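Local coordinates for protein argonaute 5 (Arabidopsis thaliana, PDB 4G0O) that probably recognises the 5' nucleotide of small guide RNAs through its MID domain, so helping to sort them for gene regulation, at residues Gly8-Ser18 with Met44-Ile55; Leu76-Asp85 with Ile103-Val113. All coordinates share one frame; numbering follows the deposited sequence.

Overall arrangement
Both contacts belong to one parallel sheet of the MID domain, in which strand 7-18 and strand 78-82 are neighbours. Contact 1 sets strand 7-18 beside Met44-Ile55, and contact 2 sets strand 78-82 beside strand 105-108; their centres lie about 12 Å apart. Where the two meet, Gln77 OE1 is 2.5 Å from Thr12 N, a probable hydrogen bond at the break in strand 7-18, and backbone pairing runs on from there to Val17 and Ile82. The centre of contact 2 lies about 4 Å from the centre of the chain, that of contact 1 about 8 Å. A sulfate ion, probably from the crystallisation liquor, lies at Gln106 of contact 2, consistent with the guide 5'-phosphate pocket of related Argonautes.

Contact 1. Residues Gly8-Ser18 with Met44-Ile55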
# COMPACT_ATOMS: atom_id res chain seq x y z
N GLY A 8 9.80 -14.34 -0.38
CA GLY A 8 9.39 -13.00 -0.02
C GLY A 8 10.03 -11.98 -0.93
O GLY A 8 11.25 -11.91 -1.01
N ALA A 9 9.22 -11.20 -1.65
CA ALA A 9 9.79 -10.22 -2.58
C ALA A 9 10.63 -9.19 -1.84
O ALA A 9 10.53 -9.06 -0.62
CB ALA A 9 8.68 -9.52 -3.39
N LYS A 10 11.48 -8.46 -2.56
CA LYS A 10 12.23 -7.38 -1.92
C LYS A 10 11.81 -6.02 -2.47
O LYS A 10 11.91 -5.77 -3.67
CB LYS A 10 13.74 -7.59 -2.07
CG LYS A 10 14.57 -6.44 -1.48
CD LYS A 10 16.05 -6.61 -1.86
CE LYS A 10 16.92 -5.48 -1.31
NZ LYS A 10 18.32 -5.60 -1.84
N VAL A 11 11.34 -5.15 -1.58
CA VAL A 11 10.86 -3.83 -1.96
C VAL A 11 11.82 -2.74 -1.50
O VAL A 11 12.07 -2.59 -0.31
CB VAL A 11 9.45 -3.54 -1.36
CG1 VAL A 11 8.94 -2.20 -1.83
CG2 VAL A 11 8.49 -4.60 -1.75
N THR A 12 12.34 -1.97 -2.46
CA THR A 12 13.26 -0.86 -2.20
C THR A 12 12.61 0.51 -2.43
O THR A 12 13.00 1.52 -1.83
CB THR A 12 14.51 -0.96 -3.11
OG1 THR A 12 15.01 -2.30 -3.10
CG2 THR A 12 15.60 -0.01 -2.63
N SER A 13 11.62 0.56 -3.32
CA SER A 13 10.94 1.80 -3.65
C SER A 13 9.44 1.70 -3.36
O SER A 13 8.71 0.98 -4.04
CB SER A 13 11.18 2.14 -5.12
OG SER A 13 10.79 3.47 -5.41
N TRP A 14 8.98 2.40 -2.34
CA TRP A 14 7.57 2.34 -1.94
C TRP A 14 7.20 3.65 -1.25
O TRP A 14 8.08 4.38 -0.79
CB TRP A 14 7.31 1.15 -1.00
CG TRP A 14 7.94 1.35 0.36
CD1 TRP A 14 9.20 0.99 0.74
CD2 TRP A 14 7.34 2.00 1.50
NE1 TRP A 14 9.42 1.37 2.05
CE2 TRP A 14 8.30 1.99 2.53
CE3 TRP A 14 6.10 2.57 1.74
CZ2 TRP A 14 8.05 2.54 3.77
CZ3 TRP A 14 5.85 3.12 2.97
CH2 TRP A 14 6.82 3.10 3.97
N THR A 15 5.91 3.97 -1.21
CA THR A 15 5.43 5.08 -0.41
C THR A 15 3.94 4.95 -0.19
O THR A 15 3.32 3.99 -0.65
CB THR A 15 5.78 6.47 -1.02
OG1 THR A 15 5.47 7.50 -0.07
CG2 THR A 15 5.01 6.70 -2.31
N CYS A 16 3.36 5.91 0.51
CA CYS A 16 1.97 5.82 0.92
C CYS A 16 1.22 7.08 0.56
O CYS A 16 1.73 8.19 0.73
CB CYS A 16 1.91 5.62 2.42
SG CYS A 16 0.25 5.62 3.11
N VAL A 17 -0.00 6.90 0.06
CA VAL A 17 -0.90 8.03 -0.20
C VAL A 17 -2.19 7.81 0.53
O VAL A 17 -2.73 6.70 0.54
CB VAL A 17 -1.24 8.16 -1.68
CG1 VAL A 17 -1.85 9.53 -1.98
CG2 VAL A 17 -0.03 7.99 -2.49
N SER A 18 -2.71 8.89 1.10
CA SER A 18 -3.99 8.83 1.78
C SER A 18 -4.99 9.81 1.19
O SER A 18 -4.74 11.01 1.12
CB SER A 18 -3.81 9.10 3.27
OG SER A 18 -5.08 9.28 3.87
N MET A 44 9.38 -11.12 3.51
CA MET A 44 9.75 -10.05 2.58
C MET A 44 10.90 -9.25 3.13
O MET A 44 11.24 -9.37 4.32
CB MET A 44 8.58 -9.12 2.31
CG MET A 44 7.42 -9.77 1.58
SD MET A 44 6.21 -8.55 1.07
CE MET A 44 7.01 -7.91 -0.42
N GLU A 45 11.52 -8.45 2.26
CA GLU A 45 12.49 -7.45 2.68
C GLU A 45 12.02 -6.08 2.21
O GLU A 45 11.64 -5.91 1.05
CB GLU A 45 13.88 -7.77 2.14
CG GLU A 45 14.98 -7.08 2.93
CD GLU A 45 16.33 -7.11 2.24
OE1 GLU A 45 16.62 -8.10 1.52
OE2 GLU A 45 17.09 -6.13 2.44
N PHE A 46 12.02 -5.10 3.11
CA PHE A 46 11.55 -3.76 2.78
C PHE A 46 12.57 -2.75 3.23
O PHE A 46 13.06 -2.83 4.35
CB PHE A 46 10.26 -3.47 3.55
CG PHE A 46 9.01 -3.51 2.73
CD1 PHE A 46 8.49 -2.35 2.17
CD2 PHE A 46 8.34 -4.70 2.54
CE1 PHE A 46 7.34 -2.38 1.44
CE2 PHE A 46 7.18 -4.74 1.78
CZ PHE A 46 6.68 -3.58 1.24
N LYS A 47 12.87 -1.78 2.36
CA LYS A 47 13.59 -0.59 2.80
C LYS A 47 12.67 0.16 3.74
O LYS A 47 11.51 0.40 3.40
CB LYS A 47 13.94 0.28 1.60
CG LYS A 47 14.97 1.34 1.87
CD LYS A 47 15.42 1.95 0.54
CE LYS A 47 16.42 3.09 0.74
NZ LYS A 47 15.77 4.28 1.34
N PRO A 48 13.16 0.52 4.93
CA PRO A 48 12.30 1.17 5.94
C PRO A 48 11.89 2.60 5.60
O PRO A 48 10.92 3.09 6.15
CB PRO A 48 13.14 1.14 7.22
CG PRO A 48 14.53 0.85 6.79
CD PRO A 48 14.47 0.12 5.48
N GLN A 49 12.62 3.25 4.70
CA GLN A 49 12.32 4.62 4.33
C GLN A 49 11.57 4.60 3.00
O GLN A 49 11.96 3.89 2.07
CB GLN A 49 13.61 5.45 4.22
CG GLN A 49 14.46 5.51 5.51
CD GLN A 49 15.74 4.66 5.46
OE1 GLN A 49 16.89 5.32 5.53
NE2 GLN A 49 15.69 3.43 5.37
N PRO A 50 10.48 5.37 2.90
CA PRO A 50 9.75 5.41 1.64
C PRO A 50 10.58 6.19 0.62
O PRO A 50 11.44 6.97 1.02
CB PRO A 50 8.47 6.18 2.01
CG PRO A 50 8.91 7.11 3.06
CD PRO A 50 9.96 6.36 3.86
N ALA A 51 10.35 5.97 -0.67
CA ALA A 51 11.17 6.60 -1.69
C ALA A 51 10.88 8.10 -1.84
O ALA A 51 11.72 8.87 -2.31
CB ALA A 51 10.99 5.88 -3.01
N ILE A 52 9.68 8.51 -1.46
CA ILE A 52 9.33 9.93 -1.33
C ILE A 52 8.45 10.03 -0.09
O ILE A 52 7.87 9.02 0.33
CB ILE A 52 8.57 10.47 -2.58
CG1 ILE A 52 7.31 9.65 -2.84
CG2 ILE A 52 9.48 10.52 -3.81
CD1 ILE A 52 6.36 10.30 -3.84
N PRO A 53 8.35 11.23 0.51
CA PRO A 53 7.56 11.38 1.74
C PRO A 53 6.10 10.98 1.54
O PRO A 53 5.60 11.09 0.43
CB PRO A 53 7.63 12.89 2.00
CG PRO A 53 8.90 13.32 1.35
CD PRO A 53 9.01 12.49 0.12
N PHE A 54 5.42 10.54 2.60
CA PHE A 54 4.00 10.21 2.48
C PHE A 54 3.21 11.44 2.07
O PHE A 54 3.59 12.57 2.39
CB PHE A 54 3.44 9.67 3.80
CG PHE A 54 3.89 8.28 4.14
CD1 PHE A 54 3.31 7.59 5.20
CD2 PHE A 54 4.89 7.65 3.40
CE1 PHE A 54 3.72 6.29 5.51
CE2 PHE A 54 5.31 6.36 3.71
CZ PHE A 54 4.72 5.69 4.77
N ILE A 55 2.11 11.22 1.37
CA ILE A 55 1.27 12.30 0.90
C ILE A 55 -0.15 12.11 1.43
O ILE A 55 -0.68 11.00 1.46
CB ILE A 55 1.26 12.38 -0.64
CG1 ILE A 55 1.57 11.01 -1.26
CG2 ILE A 55 2.29 13.36 -1.14
CD1 ILE A 55 3.09 10.72 -1.48
O HOH W 1 11.56 3.27 -0.66
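The indole of Trp14 is held between Phe46, whose edge meets the five-membered ring in a T-shaped stack with planes at 72°, and Pro50, which covers the opposite face and sets its CB 4.0 Å from the centroid of the six-membered ring in a CH-pi contact. At the indole edge, Trp14 NE1 donates a 2.7 Å hydrogen bond to Lys47 O, close to the ring plane, which together with the packing on both faces holds the ring's rotation. Phe54 meets the six-membered ring rim to rim and takes Cys16 CB over its own centre, 3.4 Å from the centroid, with Cys16 SG farther out over the same face. Val11 CB likewise sits above the middle of the Phe46 ring. With chi1 at 70°, Trp14 CG stands between its backbone N and carbonyl carbon, and the indole reaches across to segment 44-55.

Parallel pairing joins Lys10-Val11 to Glu45-Phe46 and resumes at Val17 with Ile55. Between these, Thr15 OG1 donates to Ile52 O (2.9 Å) from above the carbonyl plane, and a water donates to Thr12 O and Gln49 O and accepts from Trp14 N.

The contact closes the beta-alpha-beta unit of strand 7-18, helix 27-42 and strand 45-46. Ile36 of that helix packs on Trp14 and Phe46, Ile69 of helix 62-72 touches Val17 and Ile55, and strand 78-82 pairs with strand 7-18 through Thr15 and Val17.

Contact 2. Residues Leu76-Asp85 with Ile103-Val113; sequences LQLLIVILPD and IVSQCCQPRQV. With SO4 (sulfate ion), chain C.
Ile103 lays its CD1 against Leu79 CB, a tight 3.4 Å approach, and also reaches Leu76 CD1. Its CG1 lies anti to the backbone N (chi1 163°), carrying the terminal methyl over to these leucines. This packing lies where a right-handed beta-alpha-beta crossover returns to the sheet: helix 90-101 connects the parallel strands 78-82 and 105-108 of the MID domain's Rossmann-like sheet.

The strands run 16° apart and are joined by five backbone hydrogen bonds, from Leu79 N to Val104 O at one end to Leu83 N to Cys108 O at the other. Before the first of them, a water links Leu76 O to Val104 N. Leu79, Val81, Ser105 and Cys107 share one face of the sheet, where Cys97 of helix 90-101 meets Ser105 and Lys94 binds its hydroxyl. On the other face, Leu78 and Cys108 meet helix 118-131.

Past the strand ends, Pro110 opens a helix and packs its ring against the loop Leu83-Asp85, with CG 3.1 Å from Leu83 O; Asp85 itself bonds to Ser20 and Thr21. Gln106, bent at chi2 (62°), turns its amide to the sulfate, which Lys131 also binds, and its NE2 makes a weak 3.0 Å hydrogen bond to sulfate O3.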
# COMPACT_ATOMS: atom_id res chain seq x y z
N LEU A 76 9.08 3.51 -8.40
CA LEU A 76 8.21 2.96 -7.34
C LEU A 76 7.88 1.50 -7.60
O LEU A 76 7.40 1.15 -8.67
CB LEU A 76 6.89 3.73 -7.27
CG LEU A 76 6.53 4.61 -6.07
CD1 LEU A 76 5.05 4.45 -5.70
CD2 LEU A 76 7.41 4.38 -4.85
N GLN A 77 8.14 0.65 -6.61
CA GLN A 77 7.82 -0.76 -6.70
C GLN A 77 6.45 -1.04 -6.09
O GLN A 77 5.87 -2.10 -6.33
CB GLN A 77 8.90 -1.59 -6.01
CG GLN A 77 10.23 -1.62 -6.78
CD GLN A 77 11.38 -2.25 -5.99
OE1 GLN A 77 11.52 -2.05 -4.78
NE2 GLN A 77 12.22 -2.99 -6.68
N LEU A 78 5.94 -0.10 -5.30
CA LEU A 78 4.69 -0.30 -4.57
C LEU A 78 4.13 1.01 -4.03
O LEU A 78 4.86 1.80 -3.46
CB LEU A 78 4.90 -1.27 -3.40
CG LEU A 78 3.69 -1.64 -2.53
CD1 LEU A 78 2.71 -2.53 -3.31
CD2 LEU A 78 4.10 -2.33 -1.23
N LEU A 79 2.83 1.24 -4.22
CA LEU A 79 2.16 2.38 -3.62
C LEU A 79 1.13 1.86 -2.67
O LEU A 79 0.23 1.12 -3.08
CB LEU A 79 1.42 3.21 -4.66
CG LEU A 79 1.42 4.73 -4.48
CD1 LEU A 79 0.20 5.39 -5.15
CD2 LEU A 79 1.55 5.13 -3.02
N ILE A 80 1.23 2.23 -1.40
CA ILE A 80 0.21 1.83 -0.46
C ILE A 80 -0.83 2.92 -0.47
O ILE A 80 -0.54 4.07 -0.11
CB ILE A 80 0.75 1.66 0.97
CG1 ILE A 80 1.76 0.52 1.04
CG2 ILE A 80 -0.40 1.41 1.95
CD1 ILE A 80 2.69 0.64 2.23
N VAL A 81 -2.04 2.59 -0.92
CA VAL A 81 -3.06 3.62 -1.04
C VAL A 81 -4.10 3.54 0.07
O VAL A 81 -4.74 2.50 0.24
CB VAL A 81 -3.76 3.56 -2.38
CG1 VAL A 81 -5.04 4.41 -2.35
CG2 VAL A 81 -2.83 4.02 -3.47
N ILE A 82 -4.27 4.62 0.82
CA ILE A 82 -5.42 4.68 1.72
C ILE A 82 -6.61 5.35 1.02
O ILE A 82 -6.57 6.53 0.69
CB ILE A 82 -5.09 5.37 3.06
CG1 ILE A 82 -3.99 4.61 3.82
CG2 ILE A 82 -6.32 5.44 3.96
CD1 ILE A 82 -3.45 5.39 5.02
N LEU A 83 -7.66 4.56 0.81
CA LEU A 83 -8.84 4.97 0.04
C LEU A 83 -9.64 6.08 0.69
O LEU A 83 -9.62 6.25 1.91
CB LEU A 83 -9.77 3.76 -0.16
CG LEU A 83 -9.21 2.59 -0.97
CD1 LEU A 83 -10.06 1.34 -0.77
CD2 LEU A 83 -9.11 3.00 -2.44
N PRO A 84 -10.39 6.83 -0.12
CA PRO A 84 -11.29 7.86 0.43
C PRO A 84 -12.24 7.27 1.46
O PRO A 84 -12.42 6.05 1.51
CB PRO A 84 -12.06 8.32 -0.81
CG PRO A 84 -11.12 8.12 -1.91
CD PRO A 84 -10.40 6.84 -1.59
N ASP A 85 -12.83 8.12 2.29
CA ASP A 85 -13.76 7.63 3.30
C ASP A 85 -15.04 7.09 2.67
O ASP A 85 -15.61 6.13 3.16
CB ASP A 85 -14.08 8.72 4.33
CG ASP A 85 -12.84 9.21 5.05
OD1 ASP A 85 -12.65 10.45 5.13
OD2 ASP A 85 -12.04 8.37 5.52
N ILE A 103 1.73 1.55 -12.06
CA ILE A 103 2.21 1.48 -10.69
C ILE A 103 1.50 0.38 -9.90
O ILE A 103 0.26 0.30 -9.88
CB ILE A 103 2.13 2.84 -9.99
CG1 ILE A 103 2.23 2.68 -8.48
CG2 ILE A 103 0.86 3.56 -10.30
CD1 ILE A 103 2.28 4.01 -7.83
N VAL A 104 2.31 -0.48 -9.30
CA VAL A 104 1.79 -1.55 -8.48
C VAL A 104 1.24 -0.93 -7.21
O VAL A 104 1.98 -0.29 -6.45
CB VAL A 104 2.89 -2.59 -8.15
CG1 VAL A 104 2.41 -3.52 -7.04
CG2 VAL A 104 3.28 -3.38 -9.41
N SER A 105 -0.05 -1.09 -6.98
CA SER A 105 -0.66 -0.50 -5.80
C SER A 105 -1.36 -1.52 -4.90
O SER A 105 -1.83 -2.55 -5.35
CB SER A 105 -1.65 0.61 -6.21
OG SER A 105 -2.73 0.06 -6.95
N GLN A 106 -1.42 -1.19 -3.62
CA GLN A 106 -2.26 -1.93 -2.68
C GLN A 106 -3.23 -0.96 -2.01
O GLN A 106 -2.82 -0.03 -1.30
CB GLN A 106 -1.40 -2.63 -1.62
CG GLN A 106 -2.23 -3.34 -0.55
CD GLN A 106 -3.09 -4.45 -1.14
OE1 GLN A 106 -2.61 -5.26 -1.92
NE2 GLN A 106 -4.36 -4.47 -0.77
N CYS A 107 -4.52 -1.18 -2.25
CA CYS A 107 -5.55 -0.30 -1.73
C CYS A 107 -6.17 -0.83 -0.43
O CYS A 107 -6.49 -2.02 -0.31
CB CYS A 107 -6.62 -0.05 -2.80
SG CYS A 107 -6.03 0.79 -4.30
N CYS A 108 -6.32 0.07 0.54
CA CYS A 108 -6.76 -0.26 1.89
C CYS A 108 -7.82 0.68 2.40
O CYS A 108 -7.64 1.90 2.38
CB CYS A 108 -5.56 -0.17 2.85
SG CYS A 108 -4.27 -1.38 2.52
N GLN A 109 -8.93 0.13 2.88
CA GLN A 109 -10.02 0.95 3.41
C GLN A 109 -9.66 1.63 4.74
O GLN A 109 -9.23 0.97 5.70
CB GLN A 109 -11.27 0.11 3.59
CG GLN A 109 -11.92 -0.30 2.30
CD GLN A 109 -13.00 -1.31 2.53
OE1 GLN A 109 -12.79 -2.32 3.20
NE2 GLN A 109 -14.19 -1.03 2.00
N PRO A 110 -9.85 2.95 4.81
CA PRO A 110 -9.50 3.75 5.99
C PRO A 110 -10.13 3.25 7.30
O PRO A 110 -9.50 3.34 8.36
CB PRO A 110 -10.00 5.17 5.63
CG PRO A 110 -10.94 4.99 4.47
CD PRO A 110 -10.48 3.76 3.74
N ARG A 111 -11.34 2.70 7.24
CA ARG A 111 -11.98 2.17 8.44
C ARG A 111 -11.27 0.90 8.94
O ARG A 111 -11.21 0.63 10.15
CB ARG A 111 -13.43 1.87 8.11
CG ARG A 111 -14.19 1.06 9.14
CD ARG A 111 -15.44 0.47 8.50
NE ARG A 111 -15.69 1.02 7.17
CZ ARG A 111 -15.40 0.41 6.02
NH1 ARG A 111 -15.67 1.00 4.87
NH2 ARG A 111 -14.82 -0.79 6.03
N GLN A 112 -10.73 0.13 8.00
CA GLN A 112 -10.00 -1.08 8.36
C GLN A 112 -8.59 -0.74 8.82
O GLN A 112 -8.08 -1.33 9.78
CB GLN A 112 -9.93 -2.05 7.18
CG GLN A 112 -11.28 -2.54 6.70
CD GLN A 112 -12.03 -3.33 7.77
OE1 GLN A 112 -11.42 -3.92 8.67
NE2 GLN A 112 -13.36 -3.33 7.67
N VAL A 113 -7.96 0.21 8.13
CA VAL A 113 -6.63 0.70 8.51
C VAL A 113 -6.68 1.19 9.96
O VAL A 113 -5.75 0.95 10.74
CB VAL A 113 -6.15 1.84 7.58
CG1 VAL A 113 -5.07 2.68 8.24
CG2 VAL A 113 -5.66 1.27 6.26
S SO4 C . -6.45 -5.25 -3.73
O1 SO4 C . -7.36 -5.11 -2.59
O2 SO4 C . -6.21 -3.90 -4.31
O3 SO4 C . -5.20 -5.90 -3.29
O4 SO4 C . -7.04 -6.14 -4.74
O HOH W 2 5.11 -0.10 -9.57